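Beta-1,4-mannanase (Cryptopygus antarcticus, PDB 4OOU) hydrolyses internal beta-1,4-mannosidic linkages of mannans, releasing mannobiose, mannotriose and mannotetraose. Local coordinates at residues N78-P92 against V125-N139. Sequence-based numbering, arbitrary orientation.
Sequences NTARVWVHVEGQVSP and VFLILVLFNGALQNN
Ala80 N gives its hydrogen to Phe126 O (2.7 Å) and Ala80 O takes one from Ile128 N, a parallel pairing of neighbouring TIM-barrel strands that Val82 continues with Ile128 and Val130. Past Trp83 the register slips by one residue in a beta bulge; there Val86 N bonds both Leu131 O and a water that donates to Val130 O (2.8 Å), and Asn133 N bonds Val86 O in the shifted register.

Apolar packing fills the face of Ala80 and Val82: Leu127 CD2 reaches Ala80 CB at 3.7 Å, while Val82 CG1 and Leu129 CD2 lie alongside each other at 3.6 Å. Farther on, His85 CD2 sits over one face of the Phe132 ring, offset toward the rim, 3.4 Å from Phe132 CZ, with the two ring planes 57° apart.

Polar grips close the loop end. The extended Glu87 side chain, CG anti to the carbonyl carbon (chi1 -72°), brings OE2 to Asn138 N at 2.8 Å on the anti side of the carboxylate; OE1 bonds Tyr49 OH. Glu87 O receives Asn139 ND2 (3.2 Å) from above its carbonyl plane. Shortened to an alanine here, the side chain would lose its carboxylate, and Asn138 N would probably be left without its acceptor and Tyr49 without its partner, the Asn139 tie to the backbone remaining.

On the opposite face, the straight chain of Arg81 passes Val130 to salt bridges with Glu177 and Glu312, the probable nucleophile, near substrate-binding Trp83. The chemistry thus divides: purely aliphatic packing on the face of Ala80 and Val82, a charged arginine held among carboxylates on the cleft face, and hydrogen bonds tying the loops beyond.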
ATOM      1  N   ASN A  78     -10.707  10.516  -0.635  1.00 39.62           N
ATOM      2  CA  ASN A  78      -9.555  11.201  -1.243  1.00 40.73           C
ATOM      3  C   ASN A  78      -8.396  10.315  -1.645  1.00 39.80           C
ATOM      4  O   ASN A  78      -7.329  10.817  -1.917  1.00 42.72           O
ATOM      5  CB  ASN A  78      -9.049  12.286  -0.294  1.00 41.01           C
ATOM      6  CG  ASN A  78      -8.326  11.726   0.904  1.00 42.70           C
ATOM      7  OD1 ASN A  78      -8.210  10.516   1.072  1.00 46.01           O
ATOM      8  ND2 ASN A  78      -7.833  12.609   1.753  1.00 42.78           N
ATOM      9  N   THR A  79      -8.600   9.004  -1.678  1.00 40.40           N
ATOM     10  CA  THR A  79      -7.524   8.075  -1.922  1.00 38.60           C
ATOM     11  C   THR A  79      -8.065   6.769  -2.479  1.00 33.94           C
ATOM     12  O   THR A  79      -9.097   6.290  -2.049  1.00 30.93           O
ATOM     13  CB  THR A  79      -6.746   7.806  -0.608  1.00 41.19           C
ATOM     14  OG1 THR A  79      -6.030   8.981  -0.231  1.00 46.27           O
ATOM     15  CG2 THR A  79      -5.742   6.660  -0.758  1.00 41.80           C
ATOM     16  N   ALA A  80      -7.330   6.202  -3.426  1.00 34.11           N
ATOM     17  CA  ALA A  80      -7.569   4.852  -3.912  1.00 33.73           C
ATOM     18  C   ALA A  80      -6.257   4.064  -3.945  1.00 34.93           C
ATOM     19  O   ALA A  80      -5.254   4.543  -4.469  1.00 36.12           O
ATOM     20  CB  ALA A  80      -8.186   4.894  -5.297  1.00 34.08           C
ATOM     21  N   ARG A  81      -6.268   2.866  -3.363  1.00 35.98           N
ATOM     22  CA  ARG A  81      -5.128   1.944  -3.428  1.00 34.52           C
ATOM     23  C   ARG A  81      -5.430   0.943  -4.563  1.00 37.65           C
ATOM     24  O   ARG A  81      -6.523   0.325  -4.624  1.00 30.65           O
ATOM     25  CB  ARG A  81      -4.974   1.236  -2.099  1.00 33.62           C
ATOM     26  CG  ARG A  81      -3.751   0.356  -1.894  1.00 33.27           C
ATOM     27  CD  ARG A  81      -3.845  -0.277  -0.521  1.00 29.72           C
ATOM     28  NE  ARG A  81      -2.744  -1.164  -0.205  1.00 30.24           N
ATOM     29  CZ  ARG A  81      -2.830  -2.474   0.011  1.00 29.36           C
ATOM     30  NH1 ARG A  81      -3.999  -3.124  -0.078  1.00 28.81           N
ATOM     31  NH2 ARG A  81      -1.734  -3.144   0.343  1.00 25.56           N
ATOM     32  N   VAL A  82      -4.467   0.810  -5.478  1.00 37.79           N
ATOM     33  CA  VAL A  82      -4.699   0.042  -6.679  1.00 37.91           C
ATOM     34  C   VAL A  82      -3.441  -0.699  -7.081  1.00 35.99           C
ATOM     35  O   VAL A  82      -2.354  -0.161  -7.004  1.00 33.76           O
ATOM     36  CB  VAL A  82      -5.207   0.950  -7.813  1.00 42.15           C
ATOM     37  CG1 VAL A  82      -4.324   2.161  -7.970  1.00 40.64           C
ATOM     38  CG2 VAL A  82      -5.327   0.179  -9.132  1.00 45.81           C
ATOM     39  N   TRP A  83      -3.629  -1.952  -7.493  1.00 35.87           N
ATOM     40  CA  TRP A  83      -2.563  -2.928  -7.643  1.00 35.59           C
ATOM     41  C   TRP A  83      -2.038  -2.947  -9.084  1.00 36.28           C
ATOM     42  O   TRP A  83      -2.815  -2.797 -10.028  1.00 38.33           O
ATOM     43  CB  TRP A  83      -3.103  -4.303  -7.242  1.00 34.58           C
ATOM     44  CG  TRP A  83      -3.349  -4.508  -5.760  1.00 35.51           C
ATOM     45  CD1 TRP A  83      -3.637  -3.560  -4.817  1.00 33.18           C
ATOM     46  CD2 TRP A  83      -3.345  -5.751  -5.071  1.00 34.26           C
ATOM     47  NE1 TRP A  83      -3.778  -4.139  -3.591  1.00 31.13           N
ATOM     48  CE2 TRP A  83      -3.611  -5.483  -3.723  1.00 33.56           C
ATOM     49  CE3 TRP A  83      -3.128  -7.067  -5.467  1.00 36.54           C
ATOM     50  CZ2 TRP A  83      -3.655  -6.474  -2.774  1.00 36.06           C
ATOM     51  CZ3 TRP A  83      -3.170  -8.053  -4.526  1.00 35.10           C
ATOM     52  CH2 TRP A  83      -3.432  -7.760  -3.197  1.00 34.51           C
ATOM     53  N   VAL A  84      -0.723  -3.135  -9.242  1.00 36.32           N
ATOM     54  CA  VAL A  84      -0.055  -3.063 -10.559  1.00 34.90           C
ATOM     55  C   VAL A  84       0.566  -4.383 -11.076  1.00 34.13           C
ATOM     56  O   VAL A  84      -0.060  -5.082 -11.887  1.00 36.54           O
ATOM     57  CB  VAL A  84       0.986  -1.910 -10.627  1.00 35.60           C
ATOM     58  CG1 VAL A  84       1.385  -1.654 -12.086  1.00 34.33           C
ATOM     59  CG2 VAL A  84       0.408  -0.640 -10.019  1.00 35.61           C
ATOM     60  N   HIS A  85       1.790  -4.725 -10.689  1.00 32.50           N
ATOM     61  CA  HIS A  85       2.346  -5.970 -11.219  1.00 33.13           C
ATOM     62  C   HIS A  85       1.538  -7.195 -10.729  1.00 31.76           C
ATOM     63  O   HIS A  85       1.195  -8.088 -11.530  1.00 30.33           O
ATOM     64  CB  HIS A  85       3.815  -6.146 -10.862  1.00 33.26           C
ATOM     65  CG  HIS A  85       4.653  -4.965 -11.194  1.00 31.98           C
ATOM     66  ND1 HIS A  85       4.388  -4.151 -12.273  1.00 33.62           N
ATOM     67  CD2 HIS A  85       5.752  -4.457 -10.594  1.00 30.98           C
ATOM     68  CE1 HIS A  85       5.270  -3.166 -12.303  1.00 31.68           C
ATOM     69  NE2 HIS A  85       6.116  -3.340 -11.303  1.00 31.08           N
ATOM     70  N   VAL A  86       1.226  -7.210  -9.434  1.00 30.62           N
ATOM     71  CA  VAL A  86       0.454  -8.310  -8.814  1.00 33.51           C
ATOM     72  C   VAL A  86       1.267  -9.608  -8.841  1.00 31.43           C
ATOM     73  O   VAL A  86       2.156  -9.770  -8.008  1.00 34.11           O
ATOM     74  CB  VAL A  86      -0.966  -8.459  -9.428  1.00 36.21           C
ATOM     75  CG1 VAL A  86      -1.823  -9.448  -8.652  1.00 36.47           C
ATOM     76  CG2 VAL A  86      -1.667  -7.103  -9.460  1.00 38.60           C
ATOM     77  N   GLU A  87       1.007 -10.501  -9.788  1.00 30.49           N
ATOM     78  CA  GLU A  87       1.661 -11.816  -9.835  1.00 31.35           C
ATOM     79  C   GLU A  87       2.287 -11.998 -11.200  1.00 32.78           C
ATOM     80  O   GLU A  87       2.320 -13.086 -11.722  1.00 34.94           O
ATOM     81  CB  GLU A  87       0.655 -12.979  -9.546  1.00 29.59           C
ATOM     82  CG  GLU A  87       0.186 -13.084  -8.110  1.00 28.88           C
ATOM     83  CD  GLU A  87      -0.657 -14.340  -7.833  1.00 33.34           C
ATOM     84  OE1 GLU A  87      -1.879 -14.201  -7.659  1.00 37.15           O
ATOM     85  OE2 GLU A  87      -0.138 -15.481  -7.770  1.00 30.81           O
ATOM     86  N   GLY A  88       2.778 -10.925 -11.792  1.00 35.01           N
ATOM     87  CA  GLY A  88       3.439 -11.001 -13.095  1.00 33.90           C
ATOM     88  C   GLY A  88       2.556 -11.301 -14.288  1.00 35.24           C
ATOM     89  O   GLY A  88       3.053 -11.625 -15.357  1.00 36.08           O
ATOM     90  N   GLN A  89       1.250 -11.220 -14.132  1.00 32.55           N
ATOM     91  CA  GLN A  89       0.367 -11.661 -15.192  1.00 35.01           C
ATOM     92  C   GLN A  89       0.562 -10.935 -16.530  1.00 37.98           C
ATOM     93  O   GLN A  89       0.386 -11.540 -17.611  1.00 38.86           O
ATOM     94  CB  GLN A  89      -1.079 -11.501 -14.742  1.00 36.70           C
ATOM     95  CG  GLN A  89      -1.445 -12.451 -13.624  1.00 37.71           C
ATOM     96  CD  GLN A  89      -1.468 -11.787 -12.277  1.00 38.85           C
ATOM     97  OE1 GLN A  89      -0.661 -10.898 -11.989  1.00 40.57           O
ATOM     98  NE2 GLN A  89      -2.409 -12.209 -11.433  1.00 38.74           N
ATOM     99  N   VAL A  90       0.886  -9.644 -16.419  1.00 38.05           N
ATOM    100  CA  VAL A  90       1.113  -8.733 -17.538  1.00 36.04           C
ATOM    101  C   VAL A  90       2.417  -7.982 -17.319  1.00 35.69           C
ATOM    102  O   VAL A  90       3.216  -7.859 -18.248  1.00 33.49           O
ATOM    103  CB  VAL A  90      -0.004  -7.678 -17.654  1.00 36.42           C
ATOM    104  CG1 VAL A  90       0.405  -6.535 -18.591  1.00 39.42           C
ATOM    105  CG2 VAL A  90      -1.282  -8.312 -18.141  1.00 37.28           C
ATOM    106  N   SER A  91       2.609  -7.476 -16.105  1.00 36.97           N
ATOM    107  CA  SER A  91       3.833  -6.775 -15.738  1.00 38.80           C
ATOM    108  C   SER A  91       4.624  -7.416 -14.625  1.00 40.07           C
ATOM    109  O   SER A  91       4.068  -8.195 -13.837  1.00 42.97           O
ATOM    110  CB  SER A  91       3.470  -5.408 -15.241  1.00 43.32           C
ATOM    111  OG  SER A  91       3.890  -4.479 -16.189  1.00 58.52           O
ATOM    112  N   PRO A  92       5.933  -7.118 -14.545  1.00 37.82           N
ATOM    113  CA  PRO A  92       6.800  -6.601 -15.582  1.00 39.78           C
ATOM    114  C   PRO A  92       7.090  -7.712 -16.602  1.00 41.78           C
ATOM    115  O   PRO A  92       6.798  -8.880 -16.324  1.00 42.83           O
ATOM    116  CB  PRO A  92       8.083  -6.254 -14.826  1.00 40.30           C
ATOM    117  CG  PRO A  92       8.095  -7.178 -13.660  1.00 39.58           C
ATOM    118  CD  PRO A  92       6.651  -7.293 -13.271  1.00 37.55           C
ATOM    119  N   VAL A 125      -8.258  13.004  -6.231  1.00 35.05           N
ATOM    120  CA  VAL A 125      -7.955  11.733  -5.585  1.00 35.80           C
ATOM    121  C   VAL A 125      -6.502  11.273  -5.750  1.00 33.54           C
ATOM    122  O   VAL A 125      -5.934  11.259  -6.815  1.00 37.86           O
ATOM    123  CB  VAL A 125      -8.853  10.609  -6.107  1.00 33.86           C
ATOM    124  CG1 VAL A 125      -8.387   9.268  -5.586  1.00 36.65           C
ATOM    125  CG2 VAL A 125     -10.280  10.878  -5.705  1.00 33.53           C
ATOM    126  N   PHE A 126      -5.968  10.827  -4.644  1.00 31.95           N
ATOM    127  CA  PHE A 126      -4.676  10.293  -4.542  1.00 30.86           C
ATOM    128  C   PHE A 126      -4.675   8.808  -4.835  1.00 35.33           C
ATOM    129  O   PHE A 126      -5.591   8.043  -4.423  1.00 31.32           O
ATOM    130  CB  PHE A 126      -4.216  10.487  -3.096  1.00 31.62           C
ATOM    131  CG  PHE A 126      -3.725  11.873  -2.781  1.00 30.04           C
ATOM    132  CD1 PHE A 126      -2.567  12.383  -3.416  1.00 29.92           C
ATOM    133  CD2 PHE A 126      -4.365  12.638  -1.818  1.00 27.69           C
ATOM    134  CE1 PHE A 126      -2.092  13.651  -3.095  1.00 31.95           C
ATOM    135  CE2 PHE A 126      -3.915  13.904  -1.505  1.00 30.75           C
ATOM    136  CZ  PHE A 126      -2.768  14.423  -2.142  1.00 32.22           C
ATOM    137  N   LEU A 127      -3.601   8.375  -5.484  1.00 38.71           N
ATOM    138  CA  LEU A 127      -3.415   6.969  -5.734  1.00 39.51           C
ATOM    139  C   LEU A 127      -2.283   6.400  -4.908  1.00 36.93           C
ATOM    140  O   LEU A 127      -1.270   7.044  -4.694  1.00 41.57           O
ATOM    141  CB  LEU A 127      -3.146   6.745  -7.215  1.00 42.26           C
ATOM    142  CG  LEU A 127      -4.341   6.907  -8.139  1.00 43.02           C
ATOM    143  CD1 LEU A 127      -4.079   6.191  -9.462  1.00 44.45           C
ATOM    144  CD2 LEU A 127      -5.619   6.366  -7.504  1.00 42.39           C
ATOM    145  N   ILE A 128      -2.469   5.191  -4.424  1.00 36.30           N
ATOM    146  CA  ILE A 128      -1.358   4.421  -3.917  1.00 35.75           C
ATOM    147  C   ILE A 128      -1.218   3.272  -4.892  1.00 37.29           C
ATOM    148  O   ILE A 128      -2.171   2.535  -5.160  1.00 37.20           O
ATOM    149  CB  ILE A 128      -1.580   3.915  -2.494  1.00 37.26           C
ATOM    150  CG1 ILE A 128      -1.596   5.084  -1.505  1.00 37.89           C
ATOM    151  CG2 ILE A 128      -0.484   2.907  -2.113  1.00 38.04           C
ATOM    152  CD1 ILE A 128      -2.179   4.724  -0.146  1.00 39.26           C
ATOM    153  N   LEU A 129      -0.034   3.157  -5.473  1.00 38.77           N
ATOM    154  CA  LEU A 129       0.209   2.122  -6.446  1.00 37.38           C
ATOM    155  C   LEU A 129       0.902   1.001  -5.717  1.00 35.96           C
ATOM    156  O   LEU A 129       1.953   1.230  -5.148  1.00 37.12           O
ATOM    157  CB  LEU A 129       1.107   2.681  -7.534  1.00 36.46           C
ATOM    158  CG  LEU A 129       0.413   3.794  -8.302  1.00 38.04           C
ATOM    159  CD1 LEU A 129       1.156   4.135  -9.585  1.00 36.73           C
ATOM    160  CD2 LEU A 129      -1.045   3.438  -8.601  1.00 37.72           C
ATOM    161  N   VAL A 130       0.333  -0.202  -5.719  1.00 34.88           N
ATOM    162  CA  VAL A 130       1.021  -1.324  -5.070  1.00 31.95           C
ATOM    163  C   VAL A 130       1.683  -2.214  -6.108  1.00 32.59           C
ATOM    164  O   VAL A 130       1.038  -2.704  -7.041  1.00 33.00           O
ATOM    165  CB  VAL A 130       0.183  -2.055  -3.984  1.00 32.21           C
ATOM    166  CG1 VAL A 130      -1.260  -2.021  -4.292  1.00 32.38           C
ATOM    167  CG2 VAL A 130       0.627  -3.502  -3.767  1.00 34.86           C
ATOM    168  N   LEU A 131       3.000  -2.380  -5.939  1.00 31.31           N
ATOM    169  CA  LEU A 131       3.843  -3.004  -6.940  1.00 30.58           C
ATOM    170  C   LEU A 131       3.578  -4.487  -7.079  1.00 31.46           C
ATOM    171  O   LEU A 131       3.074  -4.916  -8.113  1.00 35.08           O
ATOM    172  CB  LEU A 131       5.318  -2.740  -6.620  1.00 30.75           C
ATOM    173  CG  LEU A 131       6.003  -1.651  -7.456  1.00 30.95           C
ATOM    174  CD1 LEU A 131       5.054  -0.574  -7.884  1.00 30.15           C
ATOM    175  CD2 LEU A 131       7.174  -1.061  -6.709  1.00 30.34           C
ATOM    176  N   PHE A 132       3.893  -5.263  -6.043  1.00 32.44           N
ATOM    177  CA  PHE A 132       3.674  -6.708  -6.073  1.00 34.77           C
ATOM    178  C   PHE A 132       2.787  -7.218  -4.978  1.00 32.91           C
ATOM    179  O   PHE A 132       2.678  -6.644  -3.906  1.00 39.00           O
ATOM    180  CB  PHE A 132       4.993  -7.446  -5.935  1.00 34.36           C
ATOM    181  CG  PHE A 132       5.978  -7.123  -7.016  1.00 35.07           C
ATOM    182  CD1 PHE A 132       5.935  -7.781  -8.227  1.00 37.51           C
ATOM    183  CD2 PHE A 132       6.969  -6.196  -6.805  1.00 33.78           C
ATOM    184  CE1 PHE A 132       6.866  -7.481  -9.220  1.00 38.29           C
ATOM    185  CE2 PHE A 132       7.916  -5.910  -7.772  1.00 33.87           C
ATOM    186  CZ  PHE A 132       7.858  -6.543  -8.985  1.00 36.05           C
ATOM    187  N   ASN A 133       2.202  -8.362  -5.229  1.00 33.34           N
ATOM    188  CA  ASN A 133       1.497  -9.080  -4.167  1.00 31.31           C
ATOM    189  C   ASN A 133       2.473  -9.955  -3.399  1.00 29.19           C
ATOM    190  O   ASN A 133       3.309 -10.562  -4.023  1.00 26.65           O
ATOM    191  CB  ASN A 133       0.432  -9.950  -4.789  1.00 28.47           C
ATOM    192  CG  ASN A 133      -0.662 -10.345  -3.823  1.00 31.61           C
ATOM    193  OD1 ASN A 133      -1.476 -11.223  -4.153  1.00 34.85           O
ATOM    194  ND2 ASN A 133      -0.732  -9.705  -2.644  1.00 30.77           N
ATOM    195  N   GLY A 134       2.377  -9.990  -2.064  1.00 29.31           N
ATOM    196  CA  GLY A 134       3.062 -10.988  -1.239  1.00 30.12           C
ATOM    197  C   GLY A 134       2.082 -11.947  -0.556  1.00 32.23           C
ATOM    198  O   GLY A 134       2.468 -13.021  -0.066  1.00 30.58           O
ATOM    199  N   ALA A 135       0.812 -11.579  -0.508  1.00 33.85           N
ATOM    200  CA  ALA A 135      -0.225 -12.485   0.040  1.00 39.18           C
ATOM    201  C   ALA A 135      -0.192 -13.819  -0.710  1.00 39.77           C
ATOM    202  O   ALA A 135      -0.043 -14.879  -0.129  1.00 36.87           O
ATOM    203  CB  ALA A 135      -1.621 -11.846  -0.056  1.00 39.69           C
ATOM    204  N   LEU A 136      -0.318 -13.707  -2.029  1.00 45.56           N
ATOM    205  CA  LEU A 136      -0.146 -14.784  -2.979  1.00 41.05           C
ATOM    206  C   LEU A 136       0.945 -14.276  -3.931  1.00 43.51           C
ATOM    207  O   LEU A 136       1.032 -13.076  -4.218  1.00 37.08           O
ATOM    208  CB  LEU A 136      -1.459 -15.030  -3.714  1.00 41.45           C
ATOM    209  CG  LEU A 136      -2.495 -16.079  -3.216  1.00 46.88           C
ATOM    210  CD1 LEU A 136      -2.538 -16.346  -1.697  1.00 46.32           C
ATOM    211  CD2 LEU A 136      -3.893 -15.746  -3.765  1.00 44.96           C
ATOM    212  N   GLN A 137       1.819 -15.172  -4.375  1.00 46.18           N
ATOM    213  CA  GLN A 137       2.819 -14.815  -5.400  1.00 44.67           C
ATOM    214  C   GLN A 137       3.253 -16.076  -6.137  1.00 43.19           C
ATOM    215  O   GLN A 137       4.326 -16.632  -5.898  1.00 37.82           O
ATOM    216  CB  GLN A 137       4.018 -14.111  -4.771  1.00 44.81           C
ATOM    217  CG  GLN A 137       5.025 -13.563  -5.773  1.00 42.55           C
ATOM    218  CD  GLN A 137       4.382 -12.672  -6.812  1.00 44.45           C
ATOM    219  OE1 GLN A 137       3.892 -11.572  -6.493  1.00 42.68           O
ATOM    220  NE2 GLN A 137       4.389 -13.127  -8.076  1.00 42.88           N
ATOM    221  N   ASN A 138       2.381 -16.505  -7.046  1.00 43.51           N
ATOM    222  CA  ASN A 138       2.463 -17.814  -7.688  1.00 39.52           C
ATOM    223  C   ASN A 138       3.273 -17.785  -8.971  1.00 38.44           C
ATOM    224  O   ASN A 138       3.141 -18.681  -9.801  1.00 37.75           O
ATOM    225  CB  ASN A 138       1.046 -18.310  -7.977  1.00 41.74           C
ATOM    226  CG  ASN A 138       0.261 -18.614  -6.710  1.00 40.37           C
ATOM    227  OD1 ASN A 138      -0.804 -18.035  -6.449  1.00 39.86           O
ATOM    228  ND2 ASN A 138       0.776 -19.541  -5.929  1.00 38.54           N
ATOM    229  N   ASN A 139       4.139 -16.775  -9.114  1.00 37.00           N
ATOM    230  CA  ASN A 139       4.941 -16.610 -10.298  1.00 37.08           C
ATOM    231  C   ASN A 139       6.449 -16.664  -9.997  1.00 39.77           C
ATOM    232  O   ASN A 139       7.002 -15.744  -9.367  1.00 37.50           O
ATOM    233  CB  ASN A 139       4.566 -15.314 -11.017  1.00 38.93           C
ATOM    234  CG  ASN A 139       5.444 -15.044 -12.231  1.00 42.60           C
ATOM    235  OD1 ASN A 139       6.523 -15.632 -12.384  1.00 43.87           O
ATOM    236  ND2 ASN A 139       4.998 -14.151 -13.089  1.00 41.37           N
TER
HETATM  237  O   HOH W   1       0.658  -5.521  -7.087  1.00 54.59           O